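Local coordinates for protein iron-containing alcohol dehydrogenase (PDB 3JZD) that probably reduces maleylacetate to 3-oxoadipate with NADH or NADPH in the breakdown of aromatic compounds, working as a homodimer of the iron-containing alcohol dehydrogenase family, at residues F253-V264 with A307-M316; S5-H13 with R186-L194. One frame throughout, in Å; residues are numbered along the deposited sequence.

Contact 1 (F253-V264 with A307-M316); sequences FNLPHAETHTIV and APVALRDIGM. With NAD (nicotinamide-adenine-dinucleotide), chain E.
Ile263 and Ile314 reach toward each other tip to tip where the first two turns of helix 257-272 meet the 307-316 loop, in the all-helical C-terminal half of an iron-containing alcohol dehydrogenase. Ile263 has its CB near Leu311 CD2. One step out, Ile263 CG1 lies 3.3 Å from Pro308 O, while Ile263 CG2 touches Leu311 CD2 at 3.7 Å and also meets Val309 O. The terminal Ile263 CD1 ends on Ile314 CG1 at 3.6 Å, with Ala310 O beside it. Ile314 in turn has its CG1 between backbone N and carbonyl carbon (chi1 61°), which directs CG1, and with it CD1, toward the helix; CD1 meets Thr260 OG1, and CG2 faces Glu259 CB.

Before the helix, Leu255 inserts its two methyls separately: CD1 touches Leu311 CD2 and the selenium of Met316, whereas Leu255 CD2 rests 3.5 Å from Gly315 O. Pro256, the N-cap residue, lays CG against Ile314 CB. Pro256 O accepts from both Thr260 N and Thr260 OG1, the latter at 2.7 Å and from above the carbonyl plane, which satisfies the hydroxyl beside Ile314 CD1. On its other flank the helix reaches the cofactor: NAD C2D lies over one face of the His257 ring, 3.5 Å from His257 CE1, and the opposite face meets His261 CD2.

Helix 321-328 contributes Ala324, which touches both Phe253 and Met316. Those two form a Met-aromatic contact, the selenium lying oblique to the ring. The bend of selenomethionine 316 at chi2 (64°) brings its methyl CE over the ring centre, 4.0 Å from the Phe253 centroid and 8° off the normal.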
loop_
_atom_site.group_PDB
_atom_site.type_symbol
_atom_site.label_atom_id
_atom_site.label_comp_id
_atom_site.label_asym_id
_atom_site.label_seq_id
_atom_site.Cartn_x
_atom_site.Cartn_y
_atom_site.Cartn_z
ATOM N N PHE A 253 22.577 -10.589 -25.166
ATOM C CA PHE A 253 24.024 -10.659 -25.018
ATOM C C PHE A 253 24.513 -11.373 -23.796
ATOM O O PHE A 253 25.716 -11.375 -23.542
ATOM C CB PHE A 253 24.612 -9.231 -25.147
ATOM C CG PHE A 253 24.198 -8.578 -26.420
ATOM C CD1 PHE A 253 24.827 -8.897 -27.598
ATOM C CD2 PHE A 253 23.108 -7.738 -26.461
ATOM C CE1 PHE A 253 24.403 -8.347 -28.795
ATOM C CE2 PHE A 253 22.692 -7.191 -27.630
ATOM C CZ PHE A 253 23.333 -7.514 -28.816
ATOM N N ASN A 254 23.595 -11.965 -23.042
ATOM C CA ASN A 254 23.936 -12.765 -21.849
ATOM C C ASN A 254 24.670 -11.997 -20.761
ATOM O O ASN A 254 25.499 -12.549 -20.059
ATOM C CB ASN A 254 24.691 -14.052 -22.253
ATOM C CG ASN A 254 23.768 -15.090 -22.897
ATOM O OD1 ASN A 254 22.813 -15.541 -22.279
ATOM N ND2 ASN A 254 24.060 -15.471 -24.136
ATOM N N LEU A 255 24.346 -10.717 -20.614
ATOM C CA LEU A 255 24.990 -9.904 -19.582
ATOM C C LEU A 255 24.343 -10.196 -18.231
ATOM O O LEU A 255 23.157 -10.477 -18.180
ATOM C CB LEU A 255 24.828 -8.440 -19.873
ATOM C CG LEU A 255 25.297 -7.920 -21.208
ATOM C CD1 LEU A 255 25.383 -6.387 -21.084
ATOM C CD2 LEU A 255 26.643 -8.567 -21.606
ATOM N N PRO A 256 25.130 -10.163 -17.134
ATOM C CA PRO A 256 24.552 -10.469 -15.836
ATOM C C PRO A 256 23.503 -9.439 -15.479
ATOM O O PRO A 256 23.700 -8.228 -15.673
ATOM C CB PRO A 256 25.758 -10.457 -14.887
ATOM C CG PRO A 256 26.818 -9.722 -15.627
ATOM C CD PRO A 256 26.583 -9.967 -17.065
ATOM N N HIS A 257 22.399 -9.925 -14.929
ATOM C CA HIS A 257 21.191 -9.130 -14.635
ATOM C C HIS A 257 21.360 -7.864 -13.746
ATOM O O HIS A 257 21.228 -6.737 -14.241
ATOM C CB HIS A 257 20.089 -10.068 -14.076
ATOM C CG HIS A 257 18.846 -9.355 -13.721
ATOM N ND1 HIS A 257 17.887 -9.036 -14.655
ATOM C CD2 HIS A 257 18.434 -8.819 -12.544
ATOM C CE1 HIS A 257 16.916 -8.359 -14.053
ATOM N NE2 HIS A 257 17.219 -8.238 -12.770
ATOM N N ALA A 258 21.644 -8.036 -12.464
ATOM C CA ALA A 258 21.743 -6.880 -11.532
ATOM C C ALA A 258 22.768 -5.838 -12.002
ATOM O O ALA A 258 22.533 -4.614 -11.969
ATOM C CB ALA A 258 22.087 -7.365 -10.125
ATOM N N GLU A 259 23.901 -6.327 -12.485
ATOM C CA GLU A 259 24.957 -5.437 -12.952
ATOM C C GLU A 259 24.536 -4.618 -14.168
ATOM O O GLU A 259 24.910 -3.448 -14.270
ATOM C CB GLU A 259 26.238 -6.203 -13.258
ATOM C CG GLU A 259 26.974 -6.771 -12.060
ATOM C CD GLU A 259 26.319 -7.968 -11.384
ATOM O OE1 GLU A 259 25.438 -8.643 -11.999
ATOM O OE2 GLU A 259 26.678 -8.203 -10.194
ATOM N N THR A 260 23.779 -5.213 -15.079
ATOM C CA THR A 260 23.251 -4.501 -16.244
ATOM C C THR A 260 22.347 -3.372 -15.759
ATOM O O THR A 260 22.486 -2.246 -16.189
ATOM C CB THR A 260 22.501 -5.446 -17.207
ATOM O OG1 THR A 260 23.405 -6.418 -17.704
ATOM C CG2 THR A 260 21.880 -4.715 -18.395
ATOM N N HIS A 261 21.474 -3.655 -14.790
ATOM C CA HIS A 261 20.606 -2.626 -14.236
ATOM C C HIS A 261 21.413 -1.486 -13.670
ATOM O O HIS A 261 21.146 -0.301 -13.922
ATOM C CB HIS A 261 19.646 -3.258 -13.168
ATOM C CG HIS A 261 18.463 -3.923 -13.794
ATOM N ND1 HIS A 261 17.290 -3.253 -14.039
ATOM C CD2 HIS A 261 18.309 -5.156 -14.340
ATOM C CE1 HIS A 261 16.453 -4.054 -14.676
ATOM N NE2 HIS A 261 17.046 -5.210 -14.876
ATOM N N THR A 262 22.434 -1.849 -12.916
ATOM C CA THR A 262 23.258 -0.885 -12.232
ATOM C C THR A 262 23.952 0.077 -13.225
ATOM O O THR A 262 23.955 1.261 -13.034
ATOM C CB THR A 262 24.301 -1.608 -11.387
ATOM O OG1 THR A 262 23.665 -2.279 -10.308
ATOM C CG2 THR A 262 25.347 -0.628 -10.834
ATOM N N ILE A 263 24.479 -0.457 -14.306
ATOM C CA ILE A 263 25.193 0.315 -15.311
ATOM C C ILE A 263 24.285 1.139 -16.184
ATOM O O ILE A 263 24.577 2.280 -16.444
ATOM C CB ILE A 263 26.054 -0.633 -16.197
ATOM C CG1 ILE A 263 27.174 -1.272 -15.306
ATOM C CG2 ILE A 263 26.610 0.136 -17.420
ATOM C CD1 ILE A 263 27.781 -2.644 -15.829
ATOM N N VAL A 264 23.181 0.549 -16.634
ATOM C CA VAL A 264 22.244 1.220 -17.531
ATOM C C VAL A 264 21.393 2.327 -16.853
ATOM O O VAL A 264 21.133 3.366 -17.460
ATOM C CB VAL A 264 21.330 0.163 -18.222
ATOM C CG1 VAL A 264 20.146 0.842 -19.040
ATOM C CG2 VAL A 264 22.215 -0.740 -19.113
ATOM N N ALA A 307 30.632 -1.161 -7.443
ATOM C CA ALA A 307 29.952 -1.845 -8.538
ATOM C C ALA A 307 30.577 -1.402 -9.873
ATOM O O ALA A 307 31.087 -0.292 -9.980
ATOM C CB ALA A 307 28.496 -1.503 -8.564
ATOM N N PRO A 308 30.501 -2.261 -10.886
ATOM C CA PRO A 308 30.923 -1.863 -12.236
ATOM C C PRO A 308 29.934 -0.808 -12.767
ATOM O O PRO A 308 28.740 -0.825 -12.402
ATOM C CB PRO A 308 30.806 -3.150 -13.045
ATOM C CG PRO A 308 29.929 -4.023 -12.289
ATOM C CD PRO A 308 30.008 -3.642 -10.836
ATOM N N VAL A 309 30.452 0.139 -13.551
ATOM C CA VAL A 309 29.662 1.222 -14.134
ATOM C C VAL A 309 29.789 1.286 -15.672
ATOM O O VAL A 309 29.269 2.202 -16.310
ATOM C CB VAL A 309 30.089 2.567 -13.511
ATOM C CG1 VAL A 309 29.769 2.586 -12.006
ATOM C CG2 VAL A 309 31.620 2.848 -13.771
ATOM N N ALA A 310 30.481 0.310 -16.253
ATOM C CA ALA A 310 30.713 0.257 -17.690
ATOM C C ALA A 310 30.338 -1.118 -18.163
ATOM O O ALA A 310 30.804 -2.112 -17.588
ATOM C CB ALA A 310 32.194 0.557 -17.997
ATOM N N LEU A 311 29.507 -1.210 -19.212
ATOM C CA LEU A 311 29.141 -2.505 -19.767
ATOM C C LEU A 311 30.383 -3.260 -20.219
ATOM O O LEU A 311 30.399 -4.504 -20.267
ATOM C CB LEU A 311 28.159 -2.375 -20.966
ATOM C CG LEU A 311 26.792 -1.756 -20.715
ATOM C CD1 LEU A 311 26.069 -1.557 -22.032
ATOM C CD2 LEU A 311 25.962 -2.665 -19.696
ATOM N N ARG A 312 31.434 -2.520 -20.533
ATOM C CA ARG A 312 32.687 -3.107 -20.967
ATOM C C ARG A 312 33.184 -4.116 -19.917
ATOM O O ARG A 312 33.756 -5.139 -20.239
ATOM C CB ARG A 312 33.765 -2.014 -21.141
ATOM C CG ARG A 312 35.130 -2.555 -21.652
ATOM C CD ARG A 312 36.338 -1.593 -21.519
ATOM N NE ARG A 312 35.925 -0.197 -21.369
ATOM C CZ ARG A 312 35.673 0.413 -20.193
ATOM N NH1 ARG A 312 35.793 -0.233 -19.026
ATOM N NH2 ARG A 312 35.297 1.686 -20.178
ATOM N N ASP A 313 32.986 -3.779 -18.649
ATOM C CA ASP A 313 33.459 -4.600 -17.547
ATOM C C ASP A 313 32.627 -5.799 -17.173
ATOM O O ASP A 313 33.086 -6.592 -16.408
ATOM C CB ASP A 313 33.677 -3.725 -16.350
ATOM C CG ASP A 313 34.719 -2.686 -16.633
ATOM O OD1 ASP A 313 35.623 -2.980 -17.442
ATOM O OD2 ASP A 313 34.639 -1.577 -16.080
ATOM N N ILE A 314 31.439 -5.945 -17.738
ATOM C CA ILE A 314 30.589 -7.091 -17.443
ATOM C C ILE A 314 30.312 -7.925 -18.694
ATOM O O ILE A 314 29.280 -8.597 -18.807
ATOM C CB ILE A 314 29.283 -6.721 -16.682
ATOM C CG1 ILE A 314 28.413 -5.769 -17.514
ATOM C CG2 ILE A 314 29.610 -6.049 -15.340
ATOM C CD1 ILE A 314 26.887 -5.940 -17.264
ATOM N N GLY A 315 31.210 -7.869 -19.668
ATOM C CA GLY A 315 31.098 -8.803 -20.797
ATOM C C GLY A 315 30.322 -8.378 -22.022
ATOM O O GLY A 315 29.873 -9.241 -22.779
HETATM N N MSE A 316 30.123 -7.081 -22.213
HETATM C CA MSE A 316 29.446 -6.609 -23.409
HETATM C C MSE A 316 30.561 -6.353 -24.409
HETATM O O MSE A 316 31.532 -5.693 -24.065
HETATM C CB MSE A 316 28.724 -5.302 -23.143
HETATM C CG MSE A 316 27.977 -4.695 -24.334
HETATM SE SE MSE A 316 26.519 -5.885 -24.906
HETATM C CE MSE A 316 25.983 -4.925 -26.565
HETATM P PA NAD E . 19.740 -14.537 -8.898
HETATM O O1A NAD E . 18.466 -15.084 -8.325
HETATM O O2A NAD E . 19.851 -14.972 -10.295
HETATM O O5B NAD E . 20.977 -14.828 -7.912
HETATM C C5B NAD E . 22.320 -14.724 -8.381
HETATM C C4B NAD E . 23.214 -15.596 -7.518
HETATM O O4B NAD E . 23.304 -15.107 -6.195
HETATM C C3B NAD E . 22.650 -17.006 -7.392
HETATM O O3B NAD E . 23.665 -17.963 -7.488
HETATM C C2B NAD E . 22.102 -17.073 -5.987
HETATM O O2B NAD E . 22.105 -18.385 -5.474
HETATM C C1B NAD E . 23.058 -16.133 -5.259
HETATM N N9A NAD E . 22.456 -15.539 -4.066
HETATM C C8A NAD E . 21.227 -14.929 -4.042
HETATM N N7A NAD E . 21.018 -14.474 -2.796
HETATM C C5A NAD E . 22.063 -14.782 -2.016
HETATM C C6A NAD E . 22.328 -14.586 -0.653
HETATM N N6A NAD E . 21.669 -13.715 0.085
HETATM N N1A NAD E . 23.501 -15.081 -0.138
HETATM C C2A NAD E . 24.394 -15.754 -0.938
HETATM N N3A NAD E . 24.140 -15.937 -2.285
HETATM C C4A NAD E . 22.974 -15.476 -2.816
HETATM O O3 NAD E . 19.844 -12.928 -8.920
HETATM P PN NAD E . 18.629 -11.873 -8.868
HETATM O O1N NAD E . 19.274 -10.593 -9.398
HETATM O O2N NAD E . 17.956 -11.941 -7.555
HETATM O O5D NAD E . 17.543 -12.374 -9.877
HETATM C C5D NAD E . 17.585 -11.981 -11.216
HETATM C C4D NAD E . 16.639 -12.892 -11.972
HETATM O O4D NAD E . 15.344 -12.631 -11.493
HETATM C C3D NAD E . 16.612 -12.588 -13.457
HETATM O O3D NAD E . 16.204 -13.742 -14.127
HETATM C C2D NAD E . 15.560 -11.528 -13.551
HETATM O O2D NAD E . 15.056 -11.394 -14.857
HETATM C C1D NAD E . 14.558 -12.078 -12.533
HETATM N N1N NAD E . 13.642 -11.029 -12.053
HETATM C C2N NAD E . 12.309 -11.165 -12.341
HETATM C C3N NAD E . 11.399 -10.210 -11.908
HETATM C C7N NAD E . 9.918 -10.403 -12.143
HETATM O O7N NAD E . 9.010 -9.463 -11.653
HETATM N N7N NAD E . 9.435 -11.462 -12.764
HETATM C C4N NAD E . 11.865 -9.109 -11.172
HETATM C C5N NAD E . 13.219 -8.986 -10.878
HETATM C C6N NAD E . 14.105 -9.976 -11.308
HETATM O O HOH W 1 28.072 -11.018 -25.016
#

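Contact 2 (S5-H13 with R186-L194); sequences SQPFIYEAH and RDANPVMSL
Phe8 and Pro190 supply the CH-pi part of this contact. Pro190 CD stands over one face of the Phe8 ring, 3.6 Å from the centroid and 15° off its normal, displaced toward the CE2 side, where Pro190 CG also touches. Phe8 CD1 also meets Asn189 CB, the two side chains crossing at about a right angle.

Apolar contacts continue on Tyr10, with CE1 as the atom that does most of the touching. Val191 CG1 approaches Tyr10 CE1 to 3.5 Å and Met192 CE approaches the same atom to 3.6 Å, both oblique to the ring. Bends at chi2 and chi3 bring the methyl of selenomethionine 192 to this position.

The polar part centres on Asn189, the N-cap of helix 190-212. Asn189 OD1 accepts from Met192 N at 2.9 Å in a nearly straight bond (177°), with the donor above the carbonyl plane, and more weakly from Val191 N. The same oxygen lies at the edge of the Tyr10 ring, whose plane is turned 76° from the amide. This cap faces strand 8-19, an outermost strand of the chain's parallel, Rossmann-like sheet. The strand pairs antiparallel with one of the second subunit, so the sheet runs on across the dimer interface; Trp228 of the second subunit meets the Tyr10 ring edge-to-face, and Phe19 of that subunit meets Phe8 with nearly parallel planes.

Water carries the polar link between the segments. One molecule donates to Ile9 O (2.9 Å) and Asp187 O and accepts from Asn189 ND2. A second water bridges Asn189 ND2 to Glu11 O by weak bonds, the longer being 3.3 Å from the water to Glu11 O.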
loop_
_atom_site.group_PDB
_atom_site.type_symbol
_atom_site.label_atom_id
_atom_site.label_comp_id
_atom_site.label_asym_id
_atom_site.label_seq_id
_atom_site.Cartn_x
_atom_site.Cartn_y
_atom_site.Cartn_z
ATOM N N SER A 5 -2.655 16.141 -9.582
ATOM C CA SER A 5 -4.116 15.853 -9.462
ATOM C C SER A 5 -4.768 15.270 -10.771
ATOM O O SER A 5 -5.819 15.743 -11.230
ATOM C CB SER A 5 -4.832 17.132 -8.973
ATOM O OG SER A 5 -6.186 16.909 -8.578
ATOM N N GLN A 6 -4.140 14.249 -11.364
ATOM C CA GLN A 6 -4.679 13.563 -12.554
ATOM C C GLN A 6 -5.433 12.322 -12.059
ATOM O O GLN A 6 -5.063 11.760 -11.049
ATOM C CB GLN A 6 -3.543 13.154 -13.514
ATOM N N PRO A 7 -6.484 11.881 -12.768
ATOM C CA PRO A 7 -7.231 10.700 -12.336
ATOM C C PRO A 7 -6.406 9.400 -12.438
ATOM O O PRO A 7 -5.447 9.360 -13.188
ATOM C CB PRO A 7 -8.405 10.665 -13.307
ATOM C CG PRO A 7 -7.893 11.258 -14.503
ATOM C CD PRO A 7 -6.931 12.338 -14.092
ATOM N N PHE A 8 -6.772 8.355 -11.690
ATOM C CA PHE A 8 -6.025 7.113 -11.738
ATOM C C PHE A 8 -6.855 5.969 -11.195
ATOM O O PHE A 8 -7.876 6.196 -10.576
ATOM C CB PHE A 8 -4.707 7.237 -10.922
ATOM C CG PHE A 8 -4.933 7.612 -9.462
ATOM C CD1 PHE A 8 -5.175 6.647 -8.518
ATOM C CD2 PHE A 8 -4.942 8.947 -9.065
ATOM C CE1 PHE A 8 -5.399 6.984 -7.187
ATOM C CE2 PHE A 8 -5.157 9.299 -7.758
ATOM C CZ PHE A 8 -5.406 8.315 -6.811
ATOM N N ILE A 9 -6.405 4.746 -11.468
ATOM C CA ILE A 9 -6.997 3.553 -10.922
ATOM C C ILE A 9 -5.897 2.831 -10.176
ATOM O O ILE A 9 -4.879 2.472 -10.758
ATOM C CB ILE A 9 -7.628 2.628 -11.966
ATOM C CG1 ILE A 9 -8.841 3.332 -12.591
ATOM C CG2 ILE A 9 -8.071 1.320 -11.289
ATOM C CD1 ILE A 9 -9.570 2.559 -13.689
ATOM N N TYR A 10 -6.093 2.647 -8.875
ATOM C CA TYR A 10 -5.139 1.995 -8.047
ATOM C C TYR A 10 -5.647 0.617 -7.780
ATOM O O TYR A 10 -6.811 0.423 -7.439
ATOM C CB TYR A 10 -4.979 2.730 -6.714
ATOM C CG TYR A 10 -4.201 1.963 -5.658
ATOM C CD1 TYR A 10 -2.827 2.072 -5.567
ATOM C CD2 TYR A 10 -4.848 1.138 -4.743
ATOM C CE1 TYR A 10 -2.137 1.400 -4.620
ATOM C CE2 TYR A 10 -4.142 0.469 -3.787
ATOM C CZ TYR A 10 -2.799 0.605 -3.732
ATOM O OH TYR A 10 -2.089 -0.046 -2.787
ATOM N N GLU A 11 -4.739 -0.330 -7.893
ATOM C CA GLU A 11 -5.043 -1.698 -7.568
ATOM C C GLU A 11 -3.953 -2.241 -6.670
ATOM O O GLU A 11 -2.727 -2.029 -6.900
ATOM C CB GLU A 11 -5.201 -2.540 -8.819
ATOM C CG GLU A 11 -6.570 -2.381 -9.413
ATOM C CD GLU A 11 -6.796 -3.193 -10.675
ATOM O OE1 GLU A 11 -5.871 -3.181 -11.549
ATOM O OE2 GLU A 11 -7.926 -3.786 -10.785
ATOM N N ALA A 12 -4.385 -2.883 -5.604
ATOM C CA ALA A 12 -3.431 -3.524 -4.746
ATOM C C ALA A 12 -3.695 -5.013 -4.881
ATOM O O ALA A 12 -4.848 -5.462 -4.883
ATOM C CB ALA A 12 -3.596 -3.066 -3.316
ATOM N N HIS A 13 -2.612 -5.766 -5.020
ATOM C CA HIS A 13 -2.676 -7.220 -4.997
ATOM C C HIS A 13 -2.863 -7.662 -3.525
ATOM O O HIS A 13 -2.368 -6.986 -2.645
ATOM C CB HIS A 13 -1.335 -7.800 -5.477
ATOM C CG HIS A 13 -0.951 -7.455 -6.888
ATOM N ND1 HIS A 13 -1.686 -7.855 -7.986
ATOM C CD2 HIS A 13 0.146 -6.830 -7.382
ATOM C CE1 HIS A 13 -1.083 -7.447 -9.089
ATOM N NE2 HIS A 13 0.025 -6.809 -8.751
ATOM N N ARG A 186 3.396 5.466 -17.325
ATOM C CA ARG A 186 2.243 6.007 -17.976
ATOM C C ARG A 186 1.044 5.882 -17.059
ATOM O O ARG A 186 0.163 6.715 -17.089
ATOM C CB ARG A 186 2.016 5.228 -19.249
ATOM C CG ARG A 186 0.964 5.772 -20.115
ATOM C CD ARG A 186 0.745 4.771 -21.201
ATOM N NE ARG A 186 -0.114 5.331 -22.215
ATOM C CZ ARG A 186 -0.353 4.735 -23.373
ATOM N NH1 ARG A 186 0.193 3.545 -23.637
ATOM N NH2 ARG A 186 -1.140 5.332 -24.265
ATOM N N ASP A 187 1.025 4.842 -16.230
ATOM C CA ASP A 187 -0.079 4.580 -15.284
ATOM C C ASP A 187 0.338 4.820 -13.829
ATOM O O ASP A 187 -0.150 4.187 -12.881
ATOM C CB ASP A 187 -0.648 3.163 -15.486
ATOM C CG ASP A 187 0.396 2.060 -15.322
ATOM O OD1 ASP A 187 1.621 2.337 -15.414
ATOM O OD2 ASP A 187 -0.023 0.902 -15.103
ATOM N N ALA A 188 1.244 5.771 -13.670
ATOM C CA ALA A 188 1.697 6.201 -12.380
ATOM C C ALA A 188 0.508 6.598 -11.533
ATOM O O ALA A 188 -0.486 7.110 -12.057
ATOM C CB ALA A 188 2.618 7.415 -12.547
ATOM N N ASN A 189 0.564 6.295 -10.237
ATOM C CA ASN A 189 -0.430 6.826 -9.316
ATOM C C ASN A 189 0.266 7.274 -7.998
ATOM O O ASN A 189 1.406 6.854 -7.704
ATOM C CB ASN A 189 -1.589 5.847 -9.111
ATOM C CG ASN A 189 -1.218 4.679 -8.267
ATOM O OD1 ASN A 189 -0.842 4.847 -7.109
ATOM N ND2 ASN A 189 -1.338 3.471 -8.828
ATOM N N PRO A 190 -0.419 8.134 -7.196
ATOM C CA PRO A 190 0.191 8.719 -5.983
ATOM C C PRO A 190 0.632 7.740 -4.925
ATOM O O PRO A 190 1.593 7.995 -4.183
ATOM C CB PRO A 190 -0.905 9.641 -5.442
ATOM C CG PRO A 190 -1.791 9.912 -6.642
ATOM C CD PRO A 190 -1.727 8.720 -7.515
ATOM N N VAL A 191 -0.067 6.616 -4.828
ATOM C CA VAL A 191 0.278 5.646 -3.812
ATOM C C VAL A 191 1.521 4.884 -4.246
ATOM O O VAL A 191 2.467 4.723 -3.489
ATOM C CB VAL A 191 -0.918 4.748 -3.477
ATOM C CG1 VAL A 191 -0.501 3.729 -2.532
ATOM C CG2 VAL A 191 -2.081 5.638 -2.878
HETATM N N MSE A 192 1.543 4.446 -5.491
HETATM C CA MSE A 192 2.719 3.776 -6.028
HETATM C C MSE A 192 3.942 4.743 -5.977
HETATM O O MSE A 192 5.072 4.343 -5.627
HETATM C CB MSE A 192 2.432 3.276 -7.441
HETATM C CG MSE A 192 1.467 2.114 -7.469
HETATM SE SE MSE A 192 2.317 0.487 -6.793
HETATM C CE MSE A 192 0.765 -0.356 -5.967
ATOM N N SER A 193 3.711 6.004 -6.294
ATOM C CA SER A 193 4.786 6.977 -6.252
ATOM C C SER A 193 5.317 7.242 -4.855
ATOM O O SER A 193 6.519 7.428 -4.688
ATOM C CB SER A 193 4.331 8.270 -6.925
ATOM O OG SER A 193 4.161 7.966 -8.296
ATOM N N LEU A 194 4.416 7.269 -3.857
ATOM C CA LEU A 194 4.806 7.388 -2.477
ATOM C C LEU A 194 5.710 6.217 -2.068
ATOM O O LEU A 194 6.744 6.406 -1.407
ATOM C CB LEU A 194 3.564 7.453 -1.595
ATOM C CG LEU A 194 3.663 7.758 -0.112
ATOM C CD1 LEU A 194 4.029 9.239 0.183
ATOM C CD2 LEU A 194 2.303 7.383 0.555
HETATM O O HOH W 2 -2.260 3.109 -11.815
HETATM O O HOH W 3 -1.352 0.449 -8.633
#

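In the fold
From the N terminus, the chain enters the outermost strand 8-19, builds the parallel six-stranded sheet with its helices, and passes through helix 165-182 before contact 2 closes this 172-residue loop at the start of helix 190-212. The edge strand is thus tied to the helical C-terminal half beside the dimer interface. Helices 217-236 and 241-253 lead up to contact 1, which opens at the end of the latter; its 42 intervening residues, 30 of them helical, bring the loop after helix 294-304 back to helix 257-272. The two closures are therefore in series, neither nested nor crossing. The centres of contact 1 and contact 2 lie about 31 Å apart, and the two do not touch.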